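PDB 5WCK: FEZ-1 protein from Fluoribacter gormanii, which probably hydrolyses beta-lactam antibiotics as a monomeric, zinc-dependent metallo-beta-lactamase of subclass B3. Local coordinates for residues R12-L17 with Q232-V237; V20-L25 with E44-M49; Y28-P33 with T139-H144; A52-K55 with K60-D63; T155-L160 with E204-D209. The protein carries 2 engineered substitutions. One frame throughout, in Å; residues are numbered along the deposited sequence.

In the fold
The five contacts sample the layers of the metallo-beta-lactamase sandwich. Interaction 3 joins the two central sheets, through strands 28-32 and 139-145. Interaction 5, about 13 Å from it between centres, lies on the outer face of the five-stranded sheet, where strand 154-162 neighbours 139-145. Interactions 2 and 4 share helix 47-56, their centres 13 Å apart; interaction 2 also borders the zinc site. Along the chain all four fall between the segments of interaction 1; those of 2 and 3 alternate, 4 lies within the span of 3, and 5 follows 3. Interaction 1, touching 3 and 5 through Asn16 and Leu160, thus brings N-terminal strand 11-14 against a loop near the C-terminal end.

Interaction 1 (R12-L17 with Q232-V237); sequences RIAGNL and QNNPFV
Asn234 is the residue of 232-237 that reaches the backbone of Ile13. Its ND2 donates to Ile13 O at 2.8 Å in a fairly straight bond (N-H...O 158°). Acceptor and amide are close to coplanar, and the donor in turn lies in the carbonyl plane, approaching nearly head-on to the oxygen. ND2 also serves Asp162 OD2, and it rests 3.8 Å from Ala14 CB. The other end of the amide is fixed inside its own loop: OD1 accepts from Phe236 N at 3.0 Å, an Asx turn in which the donor stands tilted out of the carbonyl plane. With both ends engaged, the amide can hardly rotate.

The strand it meets is 11-14, at the edge of the seven-stranded sheet of the metallo-beta-lactamase sandwich. Here Ile13 and Ala14 form a classic beta bulge opposite Leu17, and a type II' turn from Ala14 to Leu17 leads into the next strand.

Pro235 follows with its ring against Leu227 and Leu228 of helix 221-229. Phe236 then brings its CB to 4.0 Å from Ile13 CG2, the two side chains crossing at about a right angle. The phenylalanine ring meets Phe11 with planes about 30° apart, while Ile13 CG2 approaches it obliquely. At Val237 the amide N closes a type I turn on Asn234 O at 3.2 Å, and the side chain packs on Ile210, the strand residue that Ile13 and Ala14 also touch.

Interaction 2 (V20-L25 with E44-M49); sequences VGTDDL and EANVPM
Thr22 meets Asn46 and Met49 with its methyl group, which lies across both side chains at roughly right angles. CG2 is 4.0 Å from Asn46 ND2 and equally far from Met49 CE. The third crossing, again near perpendicular, sets Leu25 against Asn46: the CD1 branch of the leucine comes within 3.6 Å of Asn46 OD1.

The polar atoms find their hydrogen-bond partners within their own segment or next to it. Thr22 OG1 takes the position between the backbone N and the carbonyl carbon (chi1 74°), which turns the hydroxyl into its own loop and CG2 toward the helix. There OG1 donates to a lone pair of Leu25 O at 2.8 Å and accepts from Asp24 N at 3.1 Å, forming an ST turn. Leu25 O is gripped twice, since Thr22 N also donates to it. On the other side, Asn46 OD1 accepts from Leu43 N, and its ND2 makes a weak bond to Met49 SD at 3.4 Å, which may help steady the bent end of the methionine just before CE meets the threonine.

The loop 20-25 connects strands 17-19 and 28-32. Segment 44-49 includes the first residues of helix 47-56. The loop also borders the second zinc site: the side chain of Leu25 is about 3 Å from that of zinc ligand His215, and Asp24 OD1 is hydrogen-bonded to His215 ND1, which probably helps position the ligand.

Across the contact itself carbon meets amide and methyl, so the fit rests on shape and dispersion, while hydrogen bonds within each segment set the partners in place.

Interaction 3 (Y28-P33 with T139-H144); sequences YLIVTP and TVLTAH
The interface between the two sheets of the sandwich is bridged here by Ile30 and Thr32 on strand 28-32 and by Thr139 and Leu141 on strand 139-145. The strand segments run roughly antiparallel, at 149° between their directions, and their axes come within 9.1 Å, a separation spanned by side chains alone.

Ile30 is the central piece, with one branch for each partner. Its CG2 lies 3.6 Å from Thr139 CG2, a close methyl pair in which the side chains cross obliquely. Its CD1 reaches toward Leu141 CD2, tip to tip at 4.2 Å. Both branches fit because CG1 stands beside the backbone N (chi1 -64°) while CG2 takes the position anti to it. Farther along, Thr32 places CG2 3.8 Å from Thr139 OG1 and 3.9 Å from Thr139 CB, so Thr139 is flanked by carbon from two residues of the opposing strand.

In the alpha-beta/beta-alpha fold of the metallo-beta-lactamases, such apolar packing fills the space between the sheets. Strand 28-32 belongs to the seven-stranded sheet and 139-145 to the five-stranded one, and Ile39 of the neighbouring strand extends the cluster by touching both Ile30 and Leu141.

Two hydroxyls sit at this end of the interface, and each is bound. Thr139 OG1 accepts from Asn16 ND2, which also donates to Val31 O and so stitches the two strands through a third residue. Thr32 OG1 is held within its own hairpin, hydrogen-bonded to Gly35 O and to Arg34 N.

Interaction 4 (A52-K55 with K60-D63); sequences ASIK and KFSD. With SO4 (sulfate ion), chain E.
Apolar packing joins Ile54 of the helix to Phe61. The isoleucine sends CD1 to the edge of the ring, near its plane, at 3.8 Å from Phe61 CD1, with the side chains crossing at about a right angle. Its second branch, CG2, lies 4.0 Å from Lys60 C and thus covers the backbone just ahead of the ring. The phenylalanine also packs on Gln86 and Thr87 of helix 80-87.

Polar contacts between the segments run through a sulfate ion, probably from the crystallisation liquor. Phe61 N donates to its O3 at 2.9 Å and Ser62 N to its O4, also at 2.9 Å. From the helix, Lys55 curls round with bends at its last two torsions (chi3 59°, chi4 61°), bringing NZ to 3.0 Å from O3 and, more weakly, to O1. O3 is therefore shared by a backbone amide and a lysine, whose positive charge would probably offset part of the anion's charge.

One backbone bond shapes the turn: Asp63 N to Lys60 O at 3.0 Å, consistent with the 3-10 segment 61-63. Backbone N-H groups at the start of a helical turn commonly bind anions, as Phe61 N and Ser62 N do here. The whole lies in the beta-alpha-beta crossover formed by strand 35-39, helix 47-56 and the parallel strand 64-68.

Interaction 5 (T155-L160 with E204-D209); sequences TWTMKL and ESMRCD
Strand 155-160 and the irregular segment 204-209, where the chain leaves helix 192-204 at Ser205, face each other at a distance that side chains must bridge: the nearest CA pair, Thr157 and Cys208, is 8.9 Å apart. Thr155 and Thr157 point from the strand toward the segment, and Met206 points back at them.

Met206 carries its side of the contact with the sulfur. Its chain runs out extended, with CG anti to the backbone N (chi1 -174°) and chi2 at 174°, and this carries SD to 3.9 Å from Thr157 CG2, the two side chains reaching toward each other tip to tip. The bend at chi3 sets only CE. Thr155 adds a looser touch, CG2 to Met206 SD at 4.3 Å, so the thioether sits against two methyls of one strand face.

These threonines belong to the central part of the five-stranded sheet, on the face turned to the C-terminal helices of the metallo-beta-lactamase sandwich. Trp156, between them, points away from 204-209, and its NE1 is hydrogen-bonded to Ile69 O. The 204-209 link joins helix 192-204 to strand 210-213 and is anchored on both sides: Cys208 forms a disulfide with Cys242 of helix 239-262, and Arg207 O and Asp209 OD2 are hydrogen-bonded to Gln168 of strand 165-172.

Each threonine hydroxyl is occupied outside the contact. Thr157 OG1 lies between the backbone N and the carbonyl carbon (chi1 66°) and bonds to His144 NE2, a residue whose side chain also touches Met206. Thr155 OG1 is hydrogen-bonded to Thr146 OG1 and to Gly173 N.

Interaction 1 (R12-L17 with Q232-V237)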
# COMPACT_ATOMS: atom_id res chain seq x y z
N ARG A 12 7.07 10.49 -12.13
CA ARG A 12 6.39 11.38 -11.21
C ARG A 12 4.87 11.27 -11.40
O ARG A 12 4.35 11.49 -12.50
CB ARG A 12 6.87 12.81 -11.39
CG ARG A 12 6.45 13.76 -10.28
CD ARG A 12 7.28 15.03 -10.28
NE ARG A 12 6.88 15.84 -11.41
CZ ARG A 12 5.83 16.65 -11.41
NH1 ARG A 12 5.12 16.80 -10.30
NH2 ARG A 12 5.49 17.30 -12.51
N ILE A 13 4.15 10.98 -10.31
CA ILE A 13 2.69 10.88 -10.34
C ILE A 13 2.09 12.29 -10.28
O ILE A 13 1.32 12.70 -11.12
CB ILE A 13 2.17 9.99 -9.20
CG1 ILE A 13 2.66 8.54 -9.33
CG2 ILE A 13 0.64 10.06 -9.13
CD1 ILE A 13 2.53 7.68 -8.08
N ALA A 14 2.47 13.05 -9.26
CA ALA A 14 1.96 14.41 -9.01
C ALA A 14 2.78 15.00 -7.87
O ALA A 14 3.22 14.27 -7.01
CB ALA A 14 0.50 14.37 -8.63
N GLY A 15 2.96 16.33 -7.87
CA GLY A 15 3.72 16.97 -6.79
C GLY A 15 5.05 16.27 -6.57
O GLY A 15 5.81 16.03 -7.51
N ASN A 16 5.31 15.88 -5.31
CA ASN A 16 6.55 15.20 -4.94
C ASN A 16 6.36 13.70 -4.71
O ASN A 16 7.20 13.09 -4.02
CB ASN A 16 7.20 15.87 -3.72
CG ASN A 16 6.36 15.83 -2.45
OD1 ASN A 16 5.14 15.78 -2.52
ND2 ASN A 16 7.01 15.93 -1.29
N LEU A 17 5.34 13.11 -5.35
CA LEU A 17 5.05 11.69 -5.24
C LEU A 17 5.40 11.00 -6.56
O LEU A 17 4.90 11.41 -7.63
CB LEU A 17 3.57 11.49 -4.89
CG LEU A 17 3.06 10.05 -4.91
CD1 LEU A 17 3.65 9.24 -3.80
CD2 LEU A 17 1.54 10.03 -4.82
N GLN A 232 -1.01 13.52 -21.62
CA GLN A 232 -2.35 13.87 -21.13
C GLN A 232 -2.26 14.52 -19.73
O GLN A 232 -1.27 14.23 -19.07
CB GLN A 232 -3.23 12.62 -21.18
CG GLN A 232 -4.37 12.61 -20.20
CD GLN A 232 -5.53 11.76 -20.60
OE1 GLN A 232 -5.70 11.41 -21.75
NE2 GLN A 232 -6.38 11.51 -19.63
N ASN A 233 -3.18 15.47 -19.46
CA ASN A 233 -3.41 16.15 -18.16
C ASN A 233 -3.74 15.02 -17.23
O ASN A 233 -4.68 14.31 -17.49
CB ASN A 233 -4.66 17.02 -18.06
N ASN A 234 -3.07 15.11 -16.13
CA ASN A 234 -2.78 14.03 -15.19
C ASN A 234 -3.80 12.92 -15.22
O ASN A 234 -4.80 13.07 -14.66
CB ASN A 234 -2.49 14.63 -13.83
CG ASN A 234 -1.62 13.66 -13.09
OD1 ASN A 234 -1.65 12.50 -13.40
ND2 ASN A 234 -0.86 14.17 -12.14
N PRO A 235 -3.52 11.82 -15.92
CA PRO A 235 -4.44 10.70 -15.92
C PRO A 235 -4.56 9.96 -14.58
O PRO A 235 -5.51 9.18 -14.42
CB PRO A 235 -3.87 9.73 -16.96
CG PRO A 235 -2.41 10.11 -17.07
CD PRO A 235 -2.36 11.59 -16.79
N PHE A 236 -3.66 10.27 -13.63
CA PHE A 236 -3.74 9.66 -12.31
C PHE A 236 -4.74 10.43 -11.44
O PHE A 236 -5.11 9.96 -10.39
CB PHE A 236 -2.36 9.52 -11.67
CG PHE A 236 -1.54 8.48 -12.39
CD1 PHE A 236 -1.70 7.14 -12.10
CD2 PHE A 236 -0.71 8.84 -13.44
CE1 PHE A 236 -1.02 6.17 -12.82
CE2 PHE A 236 -0.02 7.87 -14.15
CZ PHE A 236 -0.19 6.54 -13.85
N VAL A 237 -5.20 11.60 -11.90
CA VAL A 237 -6.38 12.26 -11.28
C VAL A 237 -7.61 11.55 -11.82
O VAL A 237 -7.97 11.70 -12.99
CB VAL A 237 -6.41 13.78 -11.56
CG1 VAL A 237 -7.68 14.44 -11.02
CG2 VAL A 237 -5.18 14.47 -11.02

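Interaction 2 (V20-L25 with E44-M49)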
# COMPACT_ATOMS: atom_id res chain seq x y z
N VAL A 20 7.82 4.07 -8.01
CA VAL A 20 9.09 3.34 -8.11
C VAL A 20 8.86 1.84 -8.00
O VAL A 20 9.75 1.10 -7.60
CB VAL A 20 10.11 3.83 -7.07
CG1 VAL A 20 10.56 5.25 -7.39
CG2 VAL A 20 9.59 3.75 -5.63
N GLY A 21 7.64 1.39 -8.35
CA GLY A 21 7.31 -0.01 -8.26
C GLY A 21 7.46 -0.76 -9.57
O GLY A 21 8.18 -0.36 -10.48
N THR A 22 6.76 -1.89 -9.62
CA THR A 22 6.83 -2.87 -10.68
C THR A 22 5.55 -2.79 -11.52
O THR A 22 4.71 -1.91 -11.37
CB THR A 22 7.03 -4.26 -10.08
OG1 THR A 22 5.78 -4.67 -9.50
CG2 THR A 22 8.16 -4.35 -9.07
N ASP A 23 5.36 -3.75 -12.42
CA ASP A 23 4.13 -3.76 -13.21
C ASP A 23 2.95 -4.36 -12.43
O ASP A 23 1.84 -4.50 -13.01
CB ASP A 23 4.36 -4.49 -14.53
CG ASP A 23 4.45 -6.00 -14.42
OD1 ASP A 23 4.67 -6.52 -13.31
OD2 ASP A 23 4.26 -6.67 -15.49
N ASP A 24 3.18 -4.74 -11.16
CA ASP A 24 2.15 -5.34 -10.30
C ASP A 24 2.26 -4.74 -8.90
O ASP A 24 1.46 -3.87 -8.51
CB ASP A 24 2.26 -6.87 -10.29
CG ASP A 24 1.42 -7.54 -9.22
OD1 ASP A 24 0.41 -6.93 -8.79
OD2 ASP A 24 1.81 -8.66 -8.79
N LEU A 25 3.27 -5.18 -8.14
CA LEU A 25 3.47 -4.69 -6.79
C LEU A 25 3.90 -3.22 -6.87
O LEU A 25 4.87 -2.88 -7.57
CB LEU A 25 4.54 -5.55 -6.10
CG LEU A 25 4.26 -7.04 -6.12
CD1 LEU A 25 5.38 -7.84 -5.45
CD2 LEU A 25 2.91 -7.36 -5.50
N GLU A 44 11.78 -9.64 -1.85
CA GLU A 44 13.23 -9.47 -1.75
C GLU A 44 13.85 -9.22 -3.13
O GLU A 44 14.73 -8.36 -3.28
CB GLU A 44 13.88 -10.69 -1.10
CG GLU A 44 13.68 -10.78 0.38
CD GLU A 44 14.48 -11.90 1.02
OE1 GLU A 44 14.12 -12.35 2.13
OE2 GLU A 44 15.45 -12.35 0.38
N ALA A 45 13.38 -9.97 -4.14
CA ALA A 45 13.86 -9.82 -5.53
C ALA A 45 13.59 -8.43 -6.10
O ALA A 45 14.22 -8.03 -7.07
CB ALA A 45 13.21 -10.89 -6.39
N ASN A 46 12.62 -7.69 -5.53
CA ASN A 46 12.27 -6.39 -6.07
C ASN A 46 13.11 -5.26 -5.44
O ASN A 46 13.07 -4.14 -5.95
CB ASN A 46 10.79 -6.07 -5.87
CG ASN A 46 9.87 -7.08 -6.50
OD1 ASN A 46 8.91 -7.51 -5.87
ND2 ASN A 46 10.17 -7.52 -7.72
N VAL A 47 13.84 -5.54 -4.35
CA VAL A 47 14.60 -4.47 -3.68
C VAL A 47 15.64 -3.87 -4.63
O VAL A 47 15.75 -2.65 -4.77
CB VAL A 47 15.19 -4.93 -2.33
CG1 VAL A 47 16.15 -3.91 -1.74
CG2 VAL A 47 14.10 -5.24 -1.33
N PRO A 48 16.45 -4.64 -5.39
CA PRO A 48 17.34 -4.00 -6.36
C PRO A 48 16.61 -3.20 -7.44
O PRO A 48 17.15 -2.23 -7.96
CB PRO A 48 18.13 -5.16 -6.99
CG PRO A 48 17.95 -6.30 -6.03
CD PRO A 48 16.64 -6.09 -5.30
N MET A 49 15.37 -3.61 -7.77
CA MET A 49 14.57 -2.93 -8.77
C MET A 49 14.11 -1.56 -8.23
O MET A 49 14.09 -0.57 -8.96
CB MET A 49 13.36 -3.77 -9.18
CG MET A 49 13.77 -5.09 -9.81
SD MET A 49 12.42 -6.29 -9.96
CE MET A 49 11.36 -5.45 -11.11

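Interaction 3 (Y28-P33 with T139-H144)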
# COMPACT_ATOMS: atom_id res chain seq x y z
N TYR A 28 6.05 3.52 -3.83
CA TYR A 28 5.95 4.95 -3.98
C TYR A 28 7.11 5.63 -3.26
O TYR A 28 7.53 5.19 -2.18
CB TYR A 28 4.60 5.45 -3.43
CG TYR A 28 3.42 4.79 -4.09
CD1 TYR A 28 2.91 5.28 -5.28
CD2 TYR A 28 2.90 3.60 -3.60
CE1 TYR A 28 1.88 4.64 -5.94
CE2 TYR A 28 1.85 2.95 -4.24
CZ TYR A 28 1.33 3.47 -5.41
OH TYR A 28 0.29 2.89 -6.10
N LEU A 29 7.62 6.70 -3.85
CA LEU A 29 8.70 7.50 -3.28
C LEU A 29 8.19 8.93 -3.10
O LEU A 29 7.68 9.52 -4.05
CB LEU A 29 9.93 7.50 -4.20
CG LEU A 29 11.18 8.12 -3.58
CD1 LEU A 29 11.82 7.18 -2.57
CD2 LEU A 29 12.19 8.52 -4.65
N ILE A 30 8.31 9.45 -1.88
CA ILE A 30 7.93 10.83 -1.59
C ILE A 30 9.25 11.55 -1.30
O ILE A 30 9.97 11.18 -0.39
CB ILE A 30 6.92 10.93 -0.43
CG1 ILE A 30 5.58 10.26 -0.74
CG2 ILE A 30 6.68 12.39 -0.09
CD1 ILE A 30 5.52 8.79 -0.54
N VAL A 31 9.53 12.59 -2.09
CA VAL A 31 10.83 13.26 -2.09
C VAL A 31 10.68 14.61 -1.39
O VAL A 31 9.85 15.43 -1.80
CB VAL A 31 11.37 13.43 -3.52
CG1 VAL A 31 12.64 14.26 -3.53
CG2 VAL A 31 11.60 12.08 -4.17
N THR A 32 11.49 14.83 -0.35
CA THR A 32 11.44 16.06 0.45
C THR A 32 12.84 16.62 0.61
O THR A 32 13.84 15.92 0.44
CB THR A 32 10.81 15.86 1.83
OG1 THR A 32 11.81 15.48 2.78
CG2 THR A 32 9.70 14.83 1.83
N PRO A 33 12.94 17.91 0.98
CA PRO A 33 14.24 18.51 1.26
C PRO A 33 15.03 17.85 2.40
O PRO A 33 16.25 18.10 2.52
CB PRO A 33 13.89 19.96 1.60
CG PRO A 33 12.56 20.19 0.95
CD PRO A 33 11.84 18.87 1.10
N THR A 139 6.31 17.58 4.15
CA THR A 139 5.32 16.70 3.56
C THR A 139 4.61 15.92 4.68
O THR A 139 5.26 15.45 5.60
CB THR A 139 5.96 15.78 2.52
OG1 THR A 139 6.35 16.62 1.43
CG2 THR A 139 5.01 14.71 2.04
N VAL A 140 3.27 15.78 4.57
CA VAL A 140 2.46 15.15 5.62
C VAL A 140 1.64 14.02 4.99
O VAL A 140 0.75 14.31 4.14
CB VAL A 140 1.52 16.17 6.29
CG1 VAL A 140 0.65 15.49 7.35
CG2 VAL A 140 2.28 17.35 6.87
N LEU A 141 1.91 12.78 5.41
CA LEU A 141 1.12 11.60 5.03
C LEU A 141 0.24 11.25 6.23
O LEU A 141 0.67 11.43 7.38
CB LEU A 141 2.02 10.41 4.69
CG LEU A 141 2.54 10.33 3.26
CD1 LEU A 141 3.26 11.60 2.87
CD2 LEU A 141 3.48 9.14 3.08
N THR A 142 -0.96 10.73 5.98
CA THR A 142 -1.84 10.29 7.05
C THR A 142 -2.15 8.80 6.88
O THR A 142 -2.50 8.34 5.77
CB THR A 142 -3.14 11.09 7.11
OG1 THR A 142 -2.88 12.49 7.34
CG2 THR A 142 -4.03 10.59 8.23
N ALA A 143 -1.99 8.06 7.98
CA ALA A 143 -2.27 6.63 8.04
C ALA A 143 -3.73 6.41 8.44
O ALA A 143 -4.15 6.82 9.52
CB ALA A 143 -1.36 5.96 9.03
N HIS A 144 -4.52 5.81 7.55
CA HIS A 144 -5.89 5.47 7.85
C HIS A 144 -6.00 3.96 8.02
O HIS A 144 -5.66 3.21 7.11
CB HIS A 144 -6.87 5.93 6.77
CG HIS A 144 -6.81 7.40 6.52
ND1 HIS A 144 -7.66 8.30 7.13
CD2 HIS A 144 -5.98 8.12 5.74
CE1 HIS A 144 -7.38 9.51 6.68
NE2 HIS A 144 -6.36 9.43 5.84

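Interaction 4 (A52-K55 with K60-D63)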
# COMPACT_ATOMS: atom_id res chain seq x y z
N ALA A 52 17.09 0.70 -8.20
CA ALA A 52 17.39 1.17 -9.55
C ALA A 52 16.39 2.24 -10.01
O ALA A 52 16.77 3.21 -10.67
CB ALA A 52 17.45 -0.00 -10.51
N SER A 53 15.11 2.06 -9.66
CA SER A 53 14.08 3.02 -10.04
C SER A 53 14.34 4.38 -9.37
O SER A 53 14.22 5.43 -9.98
CB SER A 53 12.70 2.50 -9.69
OG SER A 53 12.29 1.47 -10.59
N ILE A 54 14.67 4.34 -8.09
CA ILE A 54 14.95 5.56 -7.33
C ILE A 54 16.11 6.32 -8.00
O ILE A 54 16.03 7.55 -8.18
CB ILE A 54 15.23 5.23 -5.86
CG1 ILE A 54 13.94 4.79 -5.16
CG2 ILE A 54 15.88 6.41 -5.14
CD1 ILE A 54 14.14 4.19 -3.79
N LYS A 55 17.16 5.57 -8.33
CA LYS A 55 18.38 6.18 -8.90
C LYS A 55 18.12 6.68 -10.33
O LYS A 55 18.66 7.73 -10.73
CB LYS A 55 19.54 5.20 -8.76
CG LYS A 55 19.95 4.96 -7.31
CD LYS A 55 20.99 3.88 -7.09
CE LYS A 55 22.30 4.10 -7.81
NZ LYS A 55 22.95 5.36 -7.38
N LYS A 60 18.78 9.48 -4.49
CA LYS A 60 19.73 8.62 -3.84
C LYS A 60 18.99 7.59 -2.98
O LYS A 60 18.15 7.95 -2.16
CB LYS A 60 20.70 9.40 -2.95
CG LYS A 60 21.63 10.37 -3.67
CD LYS A 60 22.68 10.97 -2.76
CE LYS A 60 23.55 11.98 -3.48
NZ LYS A 60 24.45 12.69 -2.54
N PHE A 61 19.36 6.32 -3.13
CA PHE A 61 18.78 5.29 -2.30
C PHE A 61 19.12 5.56 -0.83
O PHE A 61 18.27 5.35 0.07
CB PHE A 61 19.28 3.92 -2.78
CG PHE A 61 18.58 2.72 -2.20
CD1 PHE A 61 17.20 2.64 -2.19
CD2 PHE A 61 19.31 1.64 -1.74
CE1 PHE A 61 16.56 1.52 -1.69
CE2 PHE A 61 18.68 0.50 -1.27
CZ PHE A 61 17.30 0.45 -1.23
N SER A 62 20.34 6.07 -0.58
CA SER A 62 20.83 6.37 0.76
C SER A 62 20.01 7.49 1.42
O SER A 62 20.12 7.66 2.62
CB SER A 62 22.31 6.75 0.72
OG SER A 62 22.52 7.90 -0.07
N ASP A 63 19.21 8.23 0.65
CA ASP A 63 18.37 9.29 1.23
C ASP A 63 17.01 8.75 1.70
O ASP A 63 16.17 9.54 2.11
CB ASP A 63 18.11 10.42 0.22
CG ASP A 63 19.28 11.38 0.07
OD1 ASP A 63 20.15 11.38 0.96
OD2 ASP A 63 19.30 12.11 -0.95
S SO4 E . 22.89 5.70 -3.82
O1 SO4 E . 23.47 4.45 -4.37
O2 SO4 E . 23.91 6.78 -3.83
O3 SO4 E . 21.81 6.16 -4.69
O4 SO4 E . 22.51 5.48 -2.42

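Interaction 5 (T155-L160 with E204-D209)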
# COMPACT_ATOMS: atom_id res chain seq x y z
N THR A 155 -4.45 2.60 4.57
CA THR A 155 -4.66 3.43 3.40
C THR A 155 -3.96 4.76 3.67
O THR A 155 -4.29 5.45 4.64
CB THR A 155 -6.16 3.60 3.14
OG1 THR A 155 -6.66 2.33 2.69
CG2 THR A 155 -6.44 4.63 2.07
N TRP A 156 -3.00 5.10 2.83
CA TRP A 156 -2.15 6.27 3.01
C TRP A 156 -2.72 7.44 2.20
O TRP A 156 -3.03 7.25 1.04
CB TRP A 156 -0.71 5.96 2.59
CG TRP A 156 0.05 5.09 3.55
CD1 TRP A 156 0.36 3.76 3.45
CD2 TRP A 156 0.58 5.53 4.80
NE1 TRP A 156 1.02 3.34 4.58
CE2 TRP A 156 1.20 4.42 5.41
CE3 TRP A 156 0.60 6.77 5.44
CZ2 TRP A 156 1.81 4.54 6.66
CZ3 TRP A 156 1.22 6.88 6.66
CH2 TRP A 156 1.81 5.77 7.26
N THR A 157 -2.83 8.62 2.81
CA THR A 157 -3.30 9.79 2.07
C THR A 157 -2.31 10.94 2.22
O THR A 157 -1.58 11.06 3.22
CB THR A 157 -4.71 10.19 2.49
OG1 THR A 157 -4.68 10.63 3.85
CG2 THR A 157 -5.72 9.07 2.30
N MET A 158 -2.29 11.78 1.18
CA MET A 158 -1.55 13.04 1.24
C MET A 158 -2.17 14.01 0.24
O MET A 158 -2.85 13.60 -0.68
CB MET A 158 -0.07 12.86 0.92
CG MET A 158 0.18 12.33 -0.46
SD MET A 158 1.89 11.82 -0.82
CE MET A 158 2.74 13.37 -0.54
N LYS A 159 -1.93 15.31 0.47
CA LYS A 159 -2.38 16.36 -0.45
C LYS A 159 -1.21 16.77 -1.33
O LYS A 159 -0.09 16.96 -0.83
CB LYS A 159 -2.96 17.53 0.34
CG LYS A 159 -3.93 18.42 -0.43
CD LYS A 159 -4.77 19.24 0.54
CE LYS A 159 -5.63 20.30 -0.10
NZ LYS A 159 -5.83 21.46 0.81
N LEU A 160 -1.44 16.83 -2.65
CA LEU A 160 -0.41 17.10 -3.64
C LEU A 160 -0.84 18.35 -4.43
O LEU A 160 -2.02 18.50 -4.76
CB LEU A 160 -0.26 15.90 -4.59
CG LEU A 160 0.32 14.62 -3.99
CD1 LEU A 160 0.18 13.44 -4.92
CD2 LEU A 160 1.78 14.81 -3.60
N GLU A 204 -15.79 4.92 1.45
CA GLU A 204 -16.94 5.52 0.72
C GLU A 204 -17.07 7.01 1.03
O GLU A 204 -17.60 7.75 0.19
CB GLU A 204 -18.23 4.79 1.02
CG GLU A 204 -18.27 3.39 0.42
CD GLU A 204 -19.66 2.82 0.18
OE1 GLU A 204 -20.63 3.37 0.73
OE2 GLU A 204 -19.76 1.80 -0.52
N SER A 205 -16.61 7.46 2.18
CA SER A 205 -16.82 8.86 2.54
C SER A 205 -15.53 9.68 2.37
O SER A 205 -15.50 10.84 2.72
CB SER A 205 -17.41 8.98 3.91
OG SER A 205 -16.57 8.39 4.85
N MET A 206 -14.47 9.06 1.80
CA MET A 206 -13.12 9.66 1.70
C MET A 206 -12.97 10.39 0.36
O MET A 206 -13.19 9.82 -0.71
CB MET A 206 -12.02 8.58 1.76
CG MET A 206 -10.61 9.12 1.82
SD MET A 206 -9.38 7.79 2.05
CE MET A 206 -9.58 7.52 3.81
N ARG A 207 -12.52 11.65 0.43
CA ARG A 207 -12.12 12.39 -0.76
C ARG A 207 -10.97 11.63 -1.44
O ARG A 207 -10.01 11.22 -0.80
CB ARG A 207 -11.63 13.78 -0.35
CG ARG A 207 -11.24 14.70 -1.49
CD ARG A 207 -12.43 15.39 -2.12
NE ARG A 207 -13.16 16.25 -1.20
CZ ARG A 207 -12.85 17.51 -0.90
NH1 ARG A 207 -13.54 18.15 0.02
NH2 ARG A 207 -11.87 18.13 -1.54
N CYS A 208 -11.11 11.43 -2.74
CA CYS A 208 -10.13 10.63 -3.50
C CYS A 208 -9.99 11.25 -4.89
O CYS A 208 -10.86 11.04 -5.74
CB CYS A 208 -10.60 9.20 -3.58
SG CYS A 208 -9.36 8.12 -4.37
N ASP A 209 -8.91 12.00 -5.10
CA ASP A 209 -8.64 12.65 -6.39
C ASP A 209 -7.61 11.81 -7.17
O ASP A 209 -7.87 11.40 -8.29
CB ASP A 209 -8.17 14.09 -6.25
CG ASP A 209 -9.14 14.99 -5.47
OD1 ASP A 209 -10.32 15.01 -5.84
OD2 ASP A 209 -8.72 15.57 -4.48